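Local coordinates for betaine aldehyde dehydrogenase (Staphylococcus aureus subsp. aureus COL, PDB 4QTO), which catalyses the NAD-dependent oxidation of betaine aldehyde to glycine betaine, at residues R116-D121 and E127-D132; S206-L211 and P354-E359; G257-G262 and D437-L442; L296-A301 and E330-D335; K449-A454 and V466-F471. All coordinates share one frame; numbering follows the deposited sequence.

How the interactions relate
Interaction 1 comes first along the chain and closes a loop of only five residues, pairing two consecutive helices. Interaction 2 then opens just beyond strand 200-204 and closes at 354-359, spanning 142 residues. Interaction 3 starts inside that loop and ends beyond it, so the two cross; interaction 4 is nested within both. Interaction 5 follows in series, across an 11-residue connection. Interactions 2 and 3 join the region of the eight-stranded sheet to that of the seven-stranded sheet, whereas 4 and 5 lie within the latter. Asp-121 OD2 probably bonds Leu-211 N, linking interactions 1 and 2; Gln-300 packs on Asp-470 and Phe-471, linking 4 and 5.

Interaction 1. Residues R116-D121 and E127-D132; sequences RLETLD and EESYAD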
# COMPACT_ATOMS: atom_id res chain seq x y z
N ARG A 116 5.83 -27.68 -27.54
CA ARG A 116 6.05 -29.03 -28.02
C ARG A 116 6.90 -29.86 -27.05
O ARG A 116 6.60 -31.02 -26.77
CB ARG A 116 6.65 -29.03 -29.44
CG ARG A 116 5.68 -28.48 -30.46
CD ARG A 116 6.23 -28.46 -31.88
NE ARG A 116 5.16 -28.01 -32.78
CZ ARG A 116 4.21 -28.81 -33.28
NH1 ARG A 116 3.28 -28.29 -34.08
NH2 ARG A 116 4.18 -30.12 -33.02
N LEU A 117 7.96 -29.26 -26.52
CA LEU A 117 8.81 -29.93 -25.56
C LEU A 117 8.03 -30.29 -24.29
O LEU A 117 8.21 -31.38 -23.72
CB LEU A 117 9.99 -29.00 -25.25
CG LEU A 117 11.12 -29.63 -24.45
CD1 LEU A 117 11.61 -30.87 -25.17
CD2 LEU A 117 12.23 -28.62 -24.22
N GLU A 118 7.14 -29.40 -23.84
CA GLU A 118 6.37 -29.64 -22.63
C GLU A 118 5.38 -30.80 -22.85
O GLU A 118 5.23 -31.66 -21.98
CB GLU A 118 5.64 -28.37 -22.16
CG GLU A 118 5.24 -28.36 -20.69
CD GLU A 118 6.43 -28.14 -19.74
OE1 GLU A 118 7.40 -28.91 -19.77
OE2 GLU A 118 6.40 -27.22 -18.91
N THR A 119 4.75 -30.85 -24.02
CA THR A 119 3.83 -31.95 -24.33
C THR A 119 4.59 -33.25 -24.47
O THR A 119 4.11 -34.32 -24.02
CB THR A 119 3.03 -31.61 -25.60
OG1 THR A 119 1.97 -30.73 -25.21
CG2 THR A 119 2.43 -32.82 -26.26
N LEU A 120 5.79 -33.20 -25.06
CA LEU A 120 6.58 -34.42 -25.21
C LEU A 120 6.96 -35.00 -23.84
O LEU A 120 6.88 -36.21 -23.62
CB LEU A 120 7.87 -34.14 -26.00
CG LEU A 120 8.73 -35.36 -26.33
CD1 LEU A 120 8.04 -36.23 -27.35
CD2 LEU A 120 10.08 -34.90 -26.85
N ASP A 121 7.37 -34.12 -22.92
CA ASP A 121 7.86 -34.54 -21.60
C ASP A 121 6.74 -34.92 -20.63
O ASP A 121 6.88 -35.84 -19.81
CB ASP A 121 8.67 -33.36 -21.00
CG ASP A 121 9.77 -33.78 -19.99
OD1 ASP A 121 10.00 -34.99 -19.77
OD2 ASP A 121 10.41 -32.85 -19.41
N GLU A 127 -2.47 -28.00 -27.16
CA GLU A 127 -3.24 -26.79 -26.89
C GLU A 127 -3.08 -26.34 -25.43
O GLU A 127 -2.97 -25.14 -25.15
CB GLU A 127 -4.70 -26.98 -27.29
CG GLU A 127 -4.89 -26.97 -28.81
CD GLU A 127 -4.65 -25.58 -29.38
OE1 GLU A 127 -4.93 -24.59 -28.67
OE2 GLU A 127 -4.21 -25.47 -30.54
N GLU A 128 -3.04 -27.29 -24.50
CA GLU A 128 -2.80 -26.97 -23.09
C GLU A 128 -1.41 -26.37 -22.94
O GLU A 128 -1.20 -25.39 -22.21
CB GLU A 128 -2.92 -28.19 -22.18
CG GLU A 128 -4.35 -28.60 -21.93
CD GLU A 128 -4.44 -29.98 -21.30
OE1 GLU A 128 -4.43 -30.96 -22.06
OE2 GLU A 128 -4.39 -30.10 -20.06
N SER A 129 -0.44 -26.97 -23.62
CA SER A 129 0.93 -26.45 -23.55
C SER A 129 1.07 -25.04 -24.12
O SER A 129 1.82 -24.25 -23.54
CB SER A 129 1.93 -27.41 -24.18
OG SER A 129 2.02 -28.62 -23.42
N TYR A 130 0.36 -24.72 -25.21
CA TYR A 130 0.39 -23.36 -25.76
C TYR A 130 -0.15 -22.39 -24.72
O TYR A 130 0.40 -21.30 -24.49
CB TYR A 130 -0.44 -23.21 -27.03
CG TYR A 130 0.07 -23.88 -28.28
CD1 TYR A 130 1.37 -23.79 -28.64
CD2 TYR A 130 -0.82 -24.51 -29.14
CE1 TYR A 130 1.82 -24.40 -29.84
CE2 TYR A 130 -0.40 -25.10 -30.32
CZ TYR A 130 0.92 -25.04 -30.65
OH TYR A 130 1.31 -25.63 -31.84
N ALA A 131 -1.26 -22.77 -24.07
CA ALA A 131 -1.84 -21.90 -23.01
C ALA A 131 -0.84 -21.66 -21.89
O ALA A 131 -0.73 -20.52 -21.38
CB ALA A 131 -3.13 -22.53 -22.47
N ASP A 132 -0.11 -22.69 -21.46
CA ASP A 132 0.92 -22.55 -20.45
C ASP A 132 1.96 -21.56 -20.90
O ASP A 132 2.39 -20.70 -20.12
CB ASP A 132 1.75 -23.83 -20.20
CG ASP A 132 1.14 -24.84 -19.30
OD1 ASP A 132 -0.03 -24.69 -18.84
OD2 ASP A 132 1.90 -25.85 -19.08
O HOH W 1 4.35 -25.91 -17.61
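Thr-119 and Ser-129 meet hydroxyl to hydroxyl in a pair of consecutive helices joined by a tight turn, where helix 111-122 gives way to helix 126-146. The short segment axes run at 128° to each other and approach to 8.6 Å, a spacing that suits small polar side chains at the centre.

The direct polar contact is between two hydroxyls: Thr-119 OG1 and Ser-129 OG lie 2.8 Å apart. Each sits beside its own backbone N (chi1 -80° and -66°), which turns both into the gap. The turn itself completes this polar core, since Lys-124 O bonds Thr-119 OG1 and Lys-124 NZ bonds Ser-129 OG.

Two charged groups meet through solvent. A water gives one proton to Glu-118 OE2 and one to Asp-132 OD2, bridging two carboxylates whose nearest oxygens, these same two, are 4.7 Å apart. Lys-124 forms a salt bridge with Asp-132 and probably offsets the repulsion, while Glu-118 is held further by Thr-212 OG1 and Leu-184 N.

The remaining contact is looser. Arg-116 and Tyr-130 lie alongside each other, guanidinium and ring planes 82° apart, and both turn to Glu-112, through a salt bridge from the arginine and a hydrogen bond from the phenol. Between them, Arg-116 NH1 is 4.0 Å from Tyr-130 OH.

Interaction 2. Residues S206-L211 and P354-E359; sequences SEITPL and PVISTE
Ile-208 and Thr-209 turn their side chains to Ile-356, and everything that passes between the two segments is apolar. The closest touch is between methyl and methylene: Ile-208 CD1 rests 3.7 Å from Ile-356 CG1, the two chains crossing obliquely. Ile-208 reaches this far because CG1 is swung between the backbone N and the carbonyl carbon (chi1 55°), with CD1 extended beyond it. Thr-209 adds its methyl, CG2 lying 4.1 Å from Ile-356 CD1, at about a right angle to the isoleucine. Beta-branched side chains suit a small, largely buried patch, since they have few rotations to freeze and offer methyls at more than one depth. Trp-180 also packs on Ile-356.

Hydrogen bonds instead shape each segment. A type I turn from Ser-206 to Thr-209 is closed by Thr-209 N to Ser-206 O. In the partner segment, Gln-311 OE1 takes the N-H of Ile-356, and Ser-357 caps helix 358-373 by bonding the backbone N of His-360.

The turn lies in the loop between strand 200-204 and helix 211-223 of the Rossmann-type coenzyme domain; the contact seats it against the loop that leads into helix 358-373, in the neighbouring catalytic part of the aldehyde dehydrogenase fold.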
# COMPACT_ATOMS: atom_id res chain seq x y z
N SER A 206 11.64 -31.59 -11.42
CA SER A 206 11.32 -32.97 -11.15
C SER A 206 12.26 -33.83 -11.98
O SER A 206 12.52 -33.54 -13.16
CB SER A 206 9.89 -33.29 -11.55
OG SER A 206 9.66 -34.68 -11.35
N GLU A 207 12.76 -34.90 -11.37
CA GLU A 207 13.73 -35.76 -12.04
C GLU A 207 13.17 -36.35 -13.32
O GLU A 207 13.92 -36.63 -14.24
CB GLU A 207 14.24 -36.86 -11.07
CG GLU A 207 13.20 -37.84 -10.61
CD GLU A 207 12.39 -37.37 -9.42
OE1 GLU A 207 12.49 -36.18 -8.99
OE2 GLU A 207 11.63 -38.23 -8.91
N ILE A 208 11.86 -36.51 -13.40
CA ILE A 208 11.27 -37.12 -14.58
C ILE A 208 10.88 -36.17 -15.72
O ILE A 208 10.59 -36.63 -16.82
CB ILE A 208 10.05 -38.02 -14.23
CG1 ILE A 208 9.00 -37.27 -13.44
CG2 ILE A 208 10.50 -39.24 -13.43
CD1 ILE A 208 7.70 -38.07 -13.30
N THR A 209 10.89 -34.86 -15.45
CA THR A 209 10.49 -33.84 -16.45
C THR A 209 11.41 -32.61 -16.45
O THR A 209 11.01 -31.52 -16.07
CB THR A 209 9.07 -33.34 -16.16
OG1 THR A 209 9.02 -32.79 -14.82
CG2 THR A 209 8.05 -34.45 -16.32
N PRO A 210 12.67 -32.76 -16.89
CA PRO A 210 13.59 -31.63 -16.86
C PRO A 210 13.70 -30.81 -18.15
O PRO A 210 14.40 -29.80 -18.16
CB PRO A 210 14.93 -32.34 -16.67
CG PRO A 210 14.77 -33.58 -17.48
CD PRO A 210 13.35 -34.02 -17.24
N LEU A 211 13.01 -31.21 -19.21
CA LEU A 211 13.33 -30.65 -20.54
C LEU A 211 13.11 -29.15 -20.72
O LEU A 211 14.04 -28.44 -21.13
CB LEU A 211 12.62 -31.42 -21.64
CG LEU A 211 12.89 -32.91 -21.65
CD1 LEU A 211 12.14 -33.56 -22.81
CD2 LEU A 211 14.36 -33.25 -21.73
N PRO A 354 -2.09 -39.12 -21.37
CA PRO A 354 -1.76 -40.09 -20.37
C PRO A 354 -1.39 -39.47 -19.04
O PRO A 354 -1.27 -38.23 -18.94
CB PRO A 354 -0.52 -40.77 -20.94
CG PRO A 354 0.15 -39.65 -21.67
CD PRO A 354 -0.96 -38.85 -22.27
N VAL A 355 -1.23 -40.31 -18.01
CA VAL A 355 -0.69 -39.86 -16.73
C VAL A 355 0.83 -39.97 -16.83
O VAL A 355 1.36 -40.54 -17.77
CB VAL A 355 -1.29 -40.56 -15.49
CG1 VAL A 355 -2.78 -40.29 -15.40
CG2 VAL A 355 -0.98 -42.06 -15.46
N ILE A 356 1.52 -39.47 -15.83
CA ILE A 356 2.95 -39.17 -15.98
C ILE A 356 3.96 -40.31 -15.93
O ILE A 356 5.00 -40.23 -16.60
CB ILE A 356 3.35 -38.07 -14.96
CG1 ILE A 356 4.64 -37.35 -15.34
CG2 ILE A 356 3.45 -38.64 -13.56
CD1 ILE A 356 4.56 -36.56 -16.63
N SER A 357 3.67 -41.35 -15.15
CA SER A 357 4.64 -42.42 -14.94
C SER A 357 3.96 -43.70 -14.51
O SER A 357 2.80 -43.69 -14.13
CB SER A 357 5.62 -42.02 -13.84
OG SER A 357 4.97 -41.98 -12.57
N THR A 358 4.70 -44.80 -14.60
CA THR A 358 4.20 -46.08 -14.20
C THR A 358 3.82 -46.05 -12.72
O THR A 358 2.78 -46.58 -12.32
CB THR A 358 5.29 -47.17 -14.40
OG1 THR A 358 5.59 -47.25 -15.79
CG2 THR A 358 4.82 -48.51 -13.93
N GLU A 359 4.69 -45.45 -11.93
CA GLU A 359 4.49 -45.38 -10.49
C GLU A 359 3.22 -44.59 -10.17
O GLU A 359 2.44 -44.98 -9.28
CB GLU A 359 5.67 -44.71 -9.80
CG GLU A 359 6.97 -45.50 -9.84
CD GLU A 359 7.58 -45.65 -11.25
OE1 GLU A 359 8.12 -46.74 -11.53
OE2 GLU A 359 7.49 -44.71 -12.07

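Interaction 3. Residues G257-G262 and D437-L442; sequences GGIETG and DSIYGL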
# COMPACT_ATOMS: atom_id res chain seq x y z
N GLY A 257 5.15 -29.63 -4.68
CA GLY A 257 5.13 -31.08 -4.86
C GLY A 257 4.23 -31.79 -3.87
O GLY A 257 3.29 -31.21 -3.39
N GLY A 258 4.55 -33.05 -3.60
CA GLY A 258 3.69 -33.86 -2.73
C GLY A 258 3.80 -33.51 -1.27
O GLY A 258 4.87 -33.05 -0.81
N ILE A 259 2.73 -33.76 -0.54
CA ILE A 259 2.65 -33.44 0.89
C ILE A 259 3.73 -34.11 1.73
O ILE A 259 4.35 -33.46 2.57
CB ILE A 259 1.23 -33.64 1.43
CG1 ILE A 259 1.13 -33.13 2.84
CG2 ILE A 259 0.79 -35.10 1.34
CD1 ILE A 259 -0.29 -33.05 3.38
N GLU A 260 3.97 -35.40 1.52
CA GLU A 260 4.96 -36.09 2.39
C GLU A 260 6.37 -35.57 2.18
O GLU A 260 7.11 -35.34 3.16
CB GLU A 260 4.84 -37.62 2.27
CG GLU A 260 3.51 -38.13 2.85
CD GLU A 260 3.25 -37.70 4.32
OE1 GLU A 260 4.15 -37.82 5.20
OE2 GLU A 260 2.12 -37.20 4.63
N THR A 261 6.72 -35.28 0.94
CA THR A 261 8.03 -34.70 0.64
C THR A 261 8.10 -33.28 1.20
O THR A 261 9.12 -32.90 1.77
CB THR A 261 8.28 -34.68 -0.88
OG1 THR A 261 8.32 -36.05 -1.32
CG2 THR A 261 9.61 -34.03 -1.21
N GLY A 262 7.02 -32.51 1.05
CA GLY A 262 7.01 -31.15 1.59
C GLY A 262 7.23 -31.11 3.10
O GLY A 262 7.93 -30.22 3.60
N ASP A 437 -14.32 -29.85 5.21
CA ASP A 437 -13.96 -31.08 5.93
C ASP A 437 -12.89 -31.87 5.16
O ASP A 437 -13.19 -32.90 4.52
CB ASP A 437 -15.18 -31.96 6.14
CG ASP A 437 -14.89 -33.17 7.02
OD1 ASP A 437 -13.90 -33.12 7.77
OD2 ASP A 437 -15.65 -34.19 6.97
N SER A 438 -11.68 -31.32 5.12
CA SER A 438 -10.52 -32.00 4.54
C SER A 438 -9.32 -31.35 5.19
O SER A 438 -9.44 -30.32 5.88
CB SER A 438 -10.37 -31.91 2.99
OG SER A 438 -9.66 -30.78 2.54
N ILE A 439 -8.16 -31.95 4.99
CA ILE A 439 -6.95 -31.37 5.55
C ILE A 439 -6.39 -30.29 4.65
O ILE A 439 -5.44 -29.61 5.07
CB ILE A 439 -5.84 -32.44 5.76
CG1 ILE A 439 -5.38 -33.05 4.42
CG2 ILE A 439 -6.32 -33.54 6.70
CD1 ILE A 439 -4.14 -33.93 4.54
N TYR A 440 -6.96 -30.11 3.46
CA TYR A 440 -6.42 -29.23 2.45
C TYR A 440 -7.10 -27.87 2.41
O TYR A 440 -8.03 -27.61 3.18
CB TYR A 440 -6.51 -29.93 1.09
CG TYR A 440 -5.55 -31.12 0.95
CD1 TYR A 440 -4.19 -30.89 0.79
CD2 TYR A 440 -6.00 -32.39 0.92
CE1 TYR A 440 -3.29 -31.93 0.61
CE2 TYR A 440 -5.11 -33.45 0.73
CZ TYR A 440 -3.76 -33.20 0.59
OH TYR A 440 -2.82 -34.19 0.39
N GLY A 441 -6.65 -27.00 1.52
CA GLY A 441 -7.22 -25.65 1.45
C GLY A 441 -6.71 -24.83 0.29
O GLY A 441 -6.46 -23.63 0.45
N LEU A 442 -6.58 -25.43 -0.88
CA LEU A 442 -5.97 -24.72 -2.02
C LEU A 442 -6.91 -23.88 -2.87
O LEU A 442 -6.73 -22.65 -3.01
CB LEU A 442 -5.20 -25.69 -2.92
CG LEU A 442 -4.39 -25.06 -4.04
CD1 LEU A 442 -3.29 -24.16 -3.48
CD2 LEU A 442 -3.73 -26.14 -4.89
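Ile-259 reaches Ile-439 and Tyr-440 with an extended chain, CG1 opposite the backbone N (chi1 -172°) and CD1 continuing the line (chi2 170°). Tyr-440 answers with a ring whose CG lies beside its own N (chi1 -69°), which carries the phenol end toward the isoleucine although the CB itself does not point there.

The contact is a small apolar one with a polar rim. Ile-259 CD1 lies 4.1 Å from Ile-439 CD1 and 4.2 Å from Tyr-440 CE1, approaching the ring obliquely. Its other branch, CG2, comes to 3.8 Å from Tyr-440 OH. Ile-439 also packs within its own segment, with CG1 3.6 Å above one face of the tyrosine ring near the rim, so that the ring is steadied by its neighbour while Ile-259 reaches its hydroxyl end.

The backbone of the loop is shaped by an ST turn: Ser-438 OG accepts from Tyr-440 N at 2.9 Å. Lys-484 NZ bonds Ser-438 O, and the same lysine belongs to the sodium site. Gly-257 adopts a backbone shape that suits glycine, and Gly-258 is the N-cap of helix 259-269.

The sequence Gly-257 to Gly-262 occupies the place of the glycine-rich motif that, in related aldehyde dehydrogenases, begins a helix near the coenzyme pyrophosphate; here it meets the loop before strand 443-447 of the catalytic domain.

Interaction 4. Residues L296-A301 and E330-D335; sequences LAVDQA and EQALID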
# COMPACT_ATOMS: atom_id res chain seq x y z
N LEU A 296 -23.48 -25.31 -17.83
CA LEU A 296 -22.19 -24.72 -17.48
C LEU A 296 -21.51 -25.57 -16.39
O LEU A 296 -20.30 -25.83 -16.45
CB LEU A 296 -22.39 -23.29 -16.95
CG LEU A 296 -21.11 -22.61 -16.46
CD1 LEU A 296 -20.16 -22.26 -17.59
CD2 LEU A 296 -21.47 -21.35 -15.68
N ALA A 297 -22.29 -25.98 -15.38
CA ALA A 297 -21.76 -26.74 -14.26
C ALA A 297 -21.25 -28.10 -14.70
O ALA A 297 -20.22 -28.57 -14.18
CB ALA A 297 -22.81 -26.90 -13.17
N VAL A 298 -21.94 -28.73 -15.66
CA VAL A 298 -21.47 -30.00 -16.21
C VAL A 298 -20.17 -29.79 -16.99
O VAL A 298 -19.18 -30.51 -16.77
CB VAL A 298 -22.52 -30.66 -17.12
CG1 VAL A 298 -21.95 -31.89 -17.78
CG2 VAL A 298 -23.75 -31.02 -16.29
N ASP A 299 -20.13 -28.78 -17.85
CA ASP A 299 -18.92 -28.45 -18.62
C ASP A 299 -17.73 -28.22 -17.68
O ASP A 299 -16.63 -28.77 -17.88
CB ASP A 299 -19.17 -27.18 -19.45
CG ASP A 299 -17.95 -26.72 -20.23
OD1 ASP A 299 -17.70 -27.25 -21.33
OD2 ASP A 299 -17.31 -25.74 -19.80
N GLN A 300 -17.94 -27.40 -16.65
CA GLN A 300 -16.87 -27.05 -15.74
C GLN A 300 -16.50 -28.17 -14.78
O GLN A 300 -15.37 -28.22 -14.28
CB GLN A 300 -17.18 -25.73 -15.00
CG GLN A 300 -17.16 -24.53 -15.95
CD GLN A 300 -15.76 -24.09 -16.33
OE1 GLN A 300 -14.83 -24.90 -16.50
NE2 GLN A 300 -15.58 -22.79 -16.45
N ALA A 301 -17.40 -29.14 -14.54
CA ALA A 301 -17.06 -30.26 -13.69
C ALA A 301 -16.10 -31.17 -14.49
O ALA A 301 -15.15 -31.73 -13.94
CB ALA A 301 -18.29 -31.04 -13.27
N GLU A 330 -25.28 -36.44 -11.91
CA GLU A 330 -24.46 -37.64 -12.08
C GLU A 330 -24.69 -38.25 -13.46
O GLU A 330 -23.74 -38.61 -14.16
CB GLU A 330 -24.73 -38.69 -11.00
CG GLU A 330 -24.20 -38.30 -9.64
CD GLU A 330 -24.53 -39.28 -8.53
OE1 GLU A 330 -25.14 -40.33 -8.80
OE2 GLU A 330 -24.16 -38.98 -7.38
N GLN A 331 -25.94 -38.36 -13.87
CA GLN A 331 -26.21 -38.91 -15.18
C GLN A 331 -25.57 -38.10 -16.31
O GLN A 331 -24.99 -38.66 -17.25
CB GLN A 331 -27.71 -39.07 -15.41
CG GLN A 331 -27.90 -39.85 -16.69
CD GLN A 331 -27.21 -41.24 -16.57
OE1 GLN A 331 -27.59 -42.01 -15.70
NE2 GLN A 331 -26.15 -41.52 -17.38
N ALA A 332 -25.69 -36.78 -16.23
CA ALA A 332 -25.14 -35.92 -17.27
C ALA A 332 -23.61 -35.98 -17.32
O ALA A 332 -23.02 -36.06 -18.40
CB ALA A 332 -25.59 -34.49 -17.06
N LEU A 333 -22.98 -36.00 -16.15
CA LEU A 333 -21.53 -36.06 -16.06
C LEU A 333 -21.01 -37.39 -16.61
O LEU A 333 -20.10 -37.43 -17.44
CB LEU A 333 -21.09 -35.88 -14.61
CG LEU A 333 -19.58 -35.97 -14.38
CD1 LEU A 333 -18.90 -34.81 -15.07
CD2 LEU A 333 -19.26 -35.97 -12.91
N ILE A 334 -21.61 -38.48 -16.15
CA ILE A 334 -21.21 -39.83 -16.59
C ILE A 334 -21.33 -39.98 -18.11
O ILE A 334 -20.41 -40.49 -18.76
CB ILE A 334 -22.01 -40.90 -15.86
CG1 ILE A 334 -21.58 -40.96 -14.39
CG2 ILE A 334 -21.80 -42.27 -16.50
CD1 ILE A 334 -22.55 -41.67 -13.48
N ASP A 335 -22.45 -39.52 -18.67
CA ASP A 335 -22.65 -39.58 -20.12
C ASP A 335 -21.54 -38.83 -20.87
O ASP A 335 -21.09 -39.28 -21.94
CB ASP A 335 -24.01 -38.96 -20.50
CG ASP A 335 -25.19 -39.82 -20.09
OD1 ASP A 335 -25.00 -40.92 -19.51
OD2 ASP A 335 -26.34 -39.37 -20.33
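Ala-332 and Leu-333 pack against Val-298 and Ala-301 where two helices lie next to each other over the parallel strands of the seven-stranded sheet in the catalytic domain. Strand 318-322 separates helix 294-306 from helix 323-337 along the chain, and the connection also carries the modified Cys-313. On the far side of the first helix, Asp-299 bonds backbone N atoms of Val-515 and Asn-516 of the second subunit, so the helix is held between its neighbour and the interface.

Along segment 330-335 the contact begins at Ala-332, whose methyl points to the other helix; CB lies 4.0 Å from Val-298 CG2. A side chain this small lets the backbones close in, consistent with the 6.1 Å between the CA atoms of Val-298 and Leu-333. Val-298 suits the facing place, because its CG2 meets the Ala-332 methyl while the side chain also packs on Arg-336.

Leu-333 follows, and its torsions (chi1 178°, chi2 66°) bring its tip round to the partner helix. Ala-301, which leaves room for that tip and also touches Phe-329, meets it with CB 4.2 Å from Leu-333 CD1.

Interaction 5. Residues K449-A454 and V466-F471; sequences KDIGKA and VWINDF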
# COMPACT_ATOMS: atom_id res chain seq x y z
N LYS A 449 -26.54 -19.27 -10.03
CA LYS A 449 -26.93 -18.02 -10.66
C LYS A 449 -27.21 -16.96 -9.60
O LYS A 449 -27.30 -15.78 -9.94
CB LYS A 449 -28.14 -18.21 -11.58
CG LYS A 449 -27.80 -19.00 -12.82
CD LYS A 449 -28.94 -19.34 -13.76
CE LYS A 449 -29.83 -20.46 -13.22
NZ LYS A 449 -30.81 -20.95 -14.22
N ASP A 450 -27.38 -17.37 -8.34
CA ASP A 450 -27.61 -16.47 -7.23
C ASP A 450 -26.21 -16.02 -6.76
O ASP A 450 -25.57 -16.67 -5.94
CB ASP A 450 -28.36 -17.20 -6.10
CG ASP A 450 -28.68 -16.32 -4.88
OD1 ASP A 450 -28.10 -15.22 -4.71
OD2 ASP A 450 -29.50 -16.80 -4.07
N ILE A 451 -25.77 -14.88 -7.28
CA ILE A 451 -24.42 -14.39 -6.97
C ILE A 451 -24.26 -14.03 -5.48
O ILE A 451 -23.19 -14.23 -4.89
CB ILE A 451 -24.02 -13.22 -7.90
CG1 ILE A 451 -24.23 -13.61 -9.39
CG2 ILE A 451 -22.59 -12.78 -7.61
CD1 ILE A 451 -23.52 -14.88 -9.80
N GLY A 452 -25.32 -13.53 -4.85
CA GLY A 452 -25.25 -13.25 -3.41
C GLY A 452 -24.96 -14.52 -2.61
O GLY A 452 -24.14 -14.51 -1.68
N LYS A 453 -25.62 -15.61 -2.97
CA LYS A 453 -25.38 -16.89 -2.29
C LYS A 453 -23.95 -17.38 -2.55
O LYS A 453 -23.25 -17.84 -1.65
CB LYS A 453 -26.40 -17.95 -2.74
CG LYS A 453 -26.15 -19.32 -2.10
CD LYS A 453 -27.33 -20.27 -2.31
CE LYS A 453 -27.47 -20.66 -3.77
NZ LYS A 453 -28.76 -21.37 -4.01
N ALA A 454 -23.52 -17.31 -3.81
CA ALA A 454 -22.17 -17.74 -4.16
C ALA A 454 -21.13 -16.97 -3.36
O ALA A 454 -20.14 -17.57 -2.88
CB ALA A 454 -21.91 -17.60 -5.63
N VAL A 466 -11.05 -18.93 -4.56
CA VAL A 466 -12.43 -19.39 -4.78
C VAL A 466 -12.94 -18.78 -6.07
O VAL A 466 -12.89 -17.57 -6.24
CB VAL A 466 -13.40 -18.99 -3.67
CG1 VAL A 466 -14.77 -19.56 -3.97
CG2 VAL A 466 -12.88 -19.48 -2.30
N TRP A 467 -13.40 -19.64 -6.99
CA TRP A 467 -13.99 -19.20 -8.24
C TRP A 467 -15.52 -19.21 -8.11
O TRP A 467 -16.10 -20.17 -7.58
CB TRP A 467 -13.61 -20.12 -9.39
CG TRP A 467 -12.15 -20.25 -9.61
CD1 TRP A 467 -11.30 -19.26 -10.02
CD2 TRP A 467 -11.36 -21.42 -9.44
NE1 TRP A 467 -10.03 -19.74 -10.10
CE2 TRP A 467 -10.04 -21.07 -9.76
CE3 TRP A 467 -11.62 -22.73 -9.03
CZ2 TRP A 467 -8.99 -21.99 -9.70
CZ3 TRP A 467 -10.58 -23.64 -8.99
CH2 TRP A 467 -9.29 -23.28 -9.34
N ILE A 468 -16.16 -18.15 -8.57
CA ILE A 468 -17.63 -18.09 -8.64
C ILE A 468 -17.99 -18.25 -10.10
O ILE A 468 -17.62 -17.42 -10.95
CB ILE A 468 -18.19 -16.80 -8.02
CG1 ILE A 468 -17.95 -16.83 -6.50
CG2 ILE A 468 -19.68 -16.69 -8.36
CD1 ILE A 468 -18.29 -15.55 -5.77
N ASN A 469 -18.69 -19.34 -10.40
CA ASN A 469 -19.08 -19.66 -11.77
C ASN A 469 -17.91 -19.80 -12.76
O ASN A 469 -17.98 -19.35 -13.91
CB ASN A 469 -20.17 -18.75 -12.29
CG ASN A 469 -21.46 -18.90 -11.51
OD1 ASN A 469 -21.86 -20.01 -11.16
ND2 ASN A 469 -22.11 -17.77 -11.19
N ASP A 470 -16.84 -20.44 -12.29
CA ASP A 470 -15.68 -20.73 -13.12
C ASP A 470 -14.91 -21.85 -12.43
O ASP A 470 -15.23 -22.21 -11.29
CB ASP A 470 -14.81 -19.49 -13.33
CG ASP A 470 -14.09 -19.48 -14.68
OD1 ASP A 470 -13.70 -20.55 -15.21
OD2 ASP A 470 -13.92 -18.36 -15.23
N PHE A 471 -13.93 -22.39 -13.14
CA PHE A 471 -13.04 -23.38 -12.56
C PHE A 471 -11.70 -23.28 -13.29
O PHE A 471 -11.68 -23.24 -14.52
CB PHE A 471 -13.59 -24.85 -12.60
CG PHE A 471 -13.02 -25.68 -11.53
CD1 PHE A 471 -11.73 -26.14 -11.63
CD2 PHE A 471 -13.73 -25.92 -10.35
CE1 PHE A 471 -11.14 -26.80 -10.59
CE2 PHE A 471 -13.12 -26.57 -9.30
CZ PHE A 471 -11.84 -27.02 -9.43
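Asn-469 brings its flat amide obliquely up to Ile-451, with ND2 3.5 Å from the CD1 methyl, and the same nitrogen donates to Ser-448 O, which settles the amide's orientation. Within segment 466-471 two rings meet: one face of Phe-471 carries Trp-467 CZ3 3.5 Å above its centre, while one face of Trp-467 is overlaid by the backbone carbonyl carbon of Phe-471. Trp-467 is tethered at its edge by a bond from NE1 to Pro-473 O.

The apolar contact centres on Ala-454, whose CB lies 3.6 Å from Ile-468 CG2. Alanine's size lets helix and strand approach closely, and the isoleucine's other branch, ending in CD1, runs on beside the Ala-454 carbonyl. Asn-469, just past the strand, has positive phi (58°), a conformation that asparagine tolerates better than most residues.

The helix start is fixed by an N-cap: Asp-450 OD1 accepts from Lys-453 N at 3.1 Å, the donor lying above the carboxylate plane.

The contact packs the helix of a beta-alpha-beta crossover (strand 443-447, helix 451-460, strand 465-468) on its second strand. That strand is outermost within this chain, and a strand of the second subunit pairs parallel with it, continuing the sheet into the neighbouring subunit.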